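Local atomic coordinates of ATP-dependent protease subunit HslV (Trypanosoma brucei brucei, PDB entry 4HNZ), a protein that serves as the threonine-type protease subunit of the mitochondrial HslVU complex, hydrolysing proteins that the ATPase HslU has unfolded and passed on. Residues A[135-138]-A[139-142]; A[96-100]-A[101-105]. All blocks are in the same frame, centred on the assembly; numbering follows the deposited sequence.

Contact 1: A[135-138]-A[139-142]; sequences RALI and DVDG
Val140 and Leu137 meet where helix 127-137 gives way to the loop leading to helix 145-159. Val140 N donates to Leu137 O over 3.0 Å, nearly straight at the hydrogen, although it reaches the oxygen from above the carbonyl plane, 59° out of it. Beside this bond the isopropyl group of Val140 turns back over the end of the helix: its CG1 lies 3.5 Å from Ala136 O and 3.4 Å from Leu137 O. The modelled first torsion, -3°, is an eclipsed one that lays CG1 over the backbone N, on the side of those two carbonyls. With the Leu137 side chain the same methyl makes a looser apolar touch, CD2 of Leu137 to CG1 of Val140 at 4.4 Å. The four residues from Leu137 to Val140 form a type I beta turn, which carries the chain from the helix into the loop. At its corner the side chains of Ile138 and Asp139 cross at about a right angle. The carboxylate of Asp139 sits between its own backbone N and carbonyl carbon (chi1 56°), which swings OD1 back to 3.9 Å from Ile138 CG2. A weak, long ion pair joins this OD1 to Lys151 of a second subunit, whose ammonium group also donates a hydrogen bond to Ala136 O, while Tyr143 of that subunit packs on Val140. Ile138 and Leu137 both rest on Ile148 of the following helix, and Arg135 NE reaches away to a salt bridge with Asp118.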
# COMPACT_ATOMS: atom_id res chain seq x y z
N ARG A 135 15.16 24.86 27.26
CA ARG A 135 16.62 24.86 27.23
C ARG A 135 17.23 26.20 26.99
O ARG A 135 18.35 26.44 27.36
CB ARG A 135 17.13 23.84 26.20
CG ARG A 135 17.06 22.43 26.75
CD ARG A 135 17.68 21.42 25.82
NE ARG A 135 17.70 20.12 26.45
CZ ARG A 135 17.88 18.96 25.81
NH1 ARG A 135 18.01 18.93 24.49
NH2 ARG A 135 17.88 17.82 26.50
N ALA A 136 16.52 27.05 26.27
CA ALA A 136 17.05 28.37 25.93
C ALA A 136 17.08 29.23 27.15
O ALA A 136 17.91 30.13 27.25
CB ALA A 136 16.20 29.04 24.85
N LEU A 137 16.18 28.95 28.08
CA LEU A 137 16.04 29.75 29.28
C LEU A 137 16.68 29.15 30.54
O LEU A 137 16.78 29.84 31.53
CB LEU A 137 14.57 29.99 29.58
CG LEU A 137 13.80 30.79 28.53
CD1 LEU A 137 12.33 30.67 28.79
CD2 LEU A 137 14.21 32.23 28.50
N ILE A 138 17.08 27.87 30.50
CA ILE A 138 17.39 27.16 31.73
C ILE A 138 18.49 27.86 32.53
O ILE A 138 18.46 27.90 33.77
CB ILE A 138 17.76 25.68 31.44
CG1 ILE A 138 17.83 24.85 32.76
CG2 ILE A 138 19.06 25.54 30.62
CD1 ILE A 138 16.53 24.76 33.53
N ASP A 139 19.48 28.39 31.82
CA ASP A 139 20.67 28.97 32.42
C ASP A 139 20.57 30.50 32.46
O ASP A 139 21.54 31.13 32.77
CB ASP A 139 21.94 28.53 31.63
CG ASP A 139 21.87 28.90 30.09
OD1 ASP A 139 20.75 28.82 29.41
OD2 ASP A 139 22.96 29.26 29.54
N VAL A 140 19.42 31.11 32.16
CA VAL A 140 19.37 32.54 32.23
C VAL A 140 18.79 33.15 33.51
O VAL A 140 17.77 32.73 34.07
CB VAL A 140 18.75 33.27 30.97
CG1 VAL A 140 18.39 32.35 29.86
CG2 VAL A 140 17.59 34.17 31.31
N ASP A 141 19.43 34.26 33.84
CA ASP A 141 19.17 35.07 35.04
C ASP A 141 17.76 35.58 35.02
O ASP A 141 17.24 36.00 34.01
CB ASP A 141 20.08 36.29 35.08
CG ASP A 141 21.56 35.93 34.97
OD1 ASP A 141 21.92 34.82 35.38
OD2 ASP A 141 22.40 36.77 34.52
N GLY A 142 17.10 35.50 36.15
CA GLY A 142 15.74 35.97 36.27
C GLY A 142 14.73 34.89 35.98
O GLY A 142 13.54 35.10 36.17

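Contact 2: A[96-100]-A[101-105]; sequences IVCSA and EETLE
Ile96 to Cys98 and Thr103 to Glu105 run antiparallel as the arms of a beta hairpin, their short axes 4.7 Å apart at closest and at 168° to each other, with Val97 and Leu104 as the hydrogen-bonded pair (Val97 N to Leu104 O 2.8 Å, Leu104 N to Val97 O 2.9 Å). Toward the turn, Ser99 N donates to Glu102 O at 2.8 Å. Ser99 OG returns the grip by accepting the N-H of Glu102 (2.9 Å, 158° at the hydrogen); with chi1 at 67° the hydroxyl lies between its own backbone N and carbonyl carbon, facing across the turn. On one face the methyl CG2 of Thr103 touches two side chains of the opposite strand, Ile96 CG2 at 3.8 Å and Cys98 SG at 3.7 Å. That methyl stands anti to the Thr103 backbone N, while OG1 is held by Arg7. Around the bend, the bent side chain of Glu101 brings its OE1 to 3.6 Å from Ala100 CB. Strand 93-98 is the middle strand of a five-stranded antiparallel sheet, one layer of the Ntn-hydrolase sandwich, bonded on its other edge to strand 42-48. Ile96, Cys98 and Thr103 face strand 3-8 of the second sheet, and Val97 and Leu104 lie against helix 71-84.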
# COMPACT_ATOMS: atom_id res chain seq x y z
N ILE A 96 5.44 11.13 32.08
CA ILE A 96 6.54 11.71 32.83
C ILE A 96 6.20 11.57 34.29
O ILE A 96 5.10 11.94 34.72
CB ILE A 96 6.74 13.19 32.53
CG1 ILE A 96 7.24 13.36 31.11
CG2 ILE A 96 7.78 13.77 33.46
CD1 ILE A 96 7.45 14.81 30.69
N VAL A 97 7.15 11.04 35.05
CA VAL A 97 7.00 10.86 36.50
C VAL A 97 8.01 11.76 37.18
O VAL A 97 9.20 11.61 36.94
CB VAL A 97 7.37 9.44 36.98
CG1 VAL A 97 6.67 9.12 38.30
CG2 VAL A 97 7.02 8.41 35.96
N CYS A 98 7.54 12.56 38.14
CA CYS A 98 8.39 13.39 38.97
C CYS A 98 8.31 13.17 40.45
O CYS A 98 7.23 13.03 41.01
CB CYS A 98 7.97 14.84 38.84
SG CYS A 98 8.39 15.50 37.27
N SER A 99 9.48 13.15 41.06
CA SER A 99 9.62 13.39 42.46
C SER A 99 10.52 14.62 42.59
O SER A 99 11.00 15.17 41.59
CB SER A 99 10.24 12.20 43.17
OG SER A 99 11.57 12.05 42.75
N ALA A 100 10.76 15.02 43.83
CA ALA A 100 11.67 16.12 44.10
C ALA A 100 13.06 15.75 43.61
O ALA A 100 13.73 16.56 42.98
CB ALA A 100 11.68 16.47 45.58
N GLU A 101 13.45 14.49 43.82
CA GLU A 101 14.78 14.02 43.40
C GLU A 101 14.90 13.69 41.91
O GLU A 101 15.88 14.08 41.28
CB GLU A 101 15.19 12.76 44.21
CG GLU A 101 15.70 13.05 45.61
CD GLU A 101 14.71 13.84 46.44
OE1 GLU A 101 13.50 13.47 46.41
OE2 GLU A 101 15.13 14.86 47.07
N GLU A 102 13.92 12.98 41.36
CA GLU A 102 14.06 12.29 40.08
C GLU A 102 12.92 12.64 39.14
O GLU A 102 11.77 12.79 39.54
CB GLU A 102 14.08 10.74 40.27
CG GLU A 102 15.16 10.16 41.20
CD GLU A 102 14.84 8.73 41.71
OE1 GLU A 102 14.16 8.57 42.76
OE2 GLU A 102 15.31 7.74 41.09
N THR A 103 13.25 12.73 37.86
CA THR A 103 12.28 12.76 36.79
C THR A 103 12.59 11.69 35.74
O THR A 103 13.71 11.60 35.23
CB THR A 103 12.28 14.14 36.07
OG1 THR A 103 12.14 15.20 37.03
CG2 THR A 103 11.17 14.23 35.11
N LEU A 104 11.56 10.96 35.34
CA LEU A 104 11.67 9.99 34.27
C LEU A 104 10.57 10.13 33.26
O LEU A 104 9.41 10.31 33.59
CB LEU A 104 11.57 8.55 34.80
CG LEU A 104 12.70 8.27 35.73
CD1 LEU A 104 12.15 8.12 37.12
CD2 LEU A 104 13.46 7.02 35.31
N GLU A 105 10.94 9.86 32.04
CA GLU A 105 10.03 9.76 30.98
C GLU A 105 10.01 8.29 30.52
O GLU A 105 11.05 7.65 30.33
CB GLU A 105 10.48 10.71 29.85
CG GLU A 105 9.98 10.36 28.47
CD GLU A 105 10.62 11.24 27.36
OE1 GLU A 105 11.35 12.22 27.71
OE2 GLU A 105 10.35 10.93 26.15

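Both contacts join residues close in sequence around a turn, contact 2 in a hairpin and contact 1 at the end of a helix. Contact 2 comes first along the chain; their centres are 20 Å apart and their nearest atoms about 9 Å, without touching. Both pack on strand 120-123: Ile96 and Glu105 on Val121 and Ile123, Arg135 and Ile138 on Ile120. Contact 2 lies nearer the probable catalytic centre, the side chain of Ile96 being about 9 Å from that of Thr1, the active-site residue by similarity. Contact 1, 20 Å from the chain centre, meets a second subunit of the double ring through several residues, whereas in contact 2 Glu105 packs on Leu22 of a third subunit.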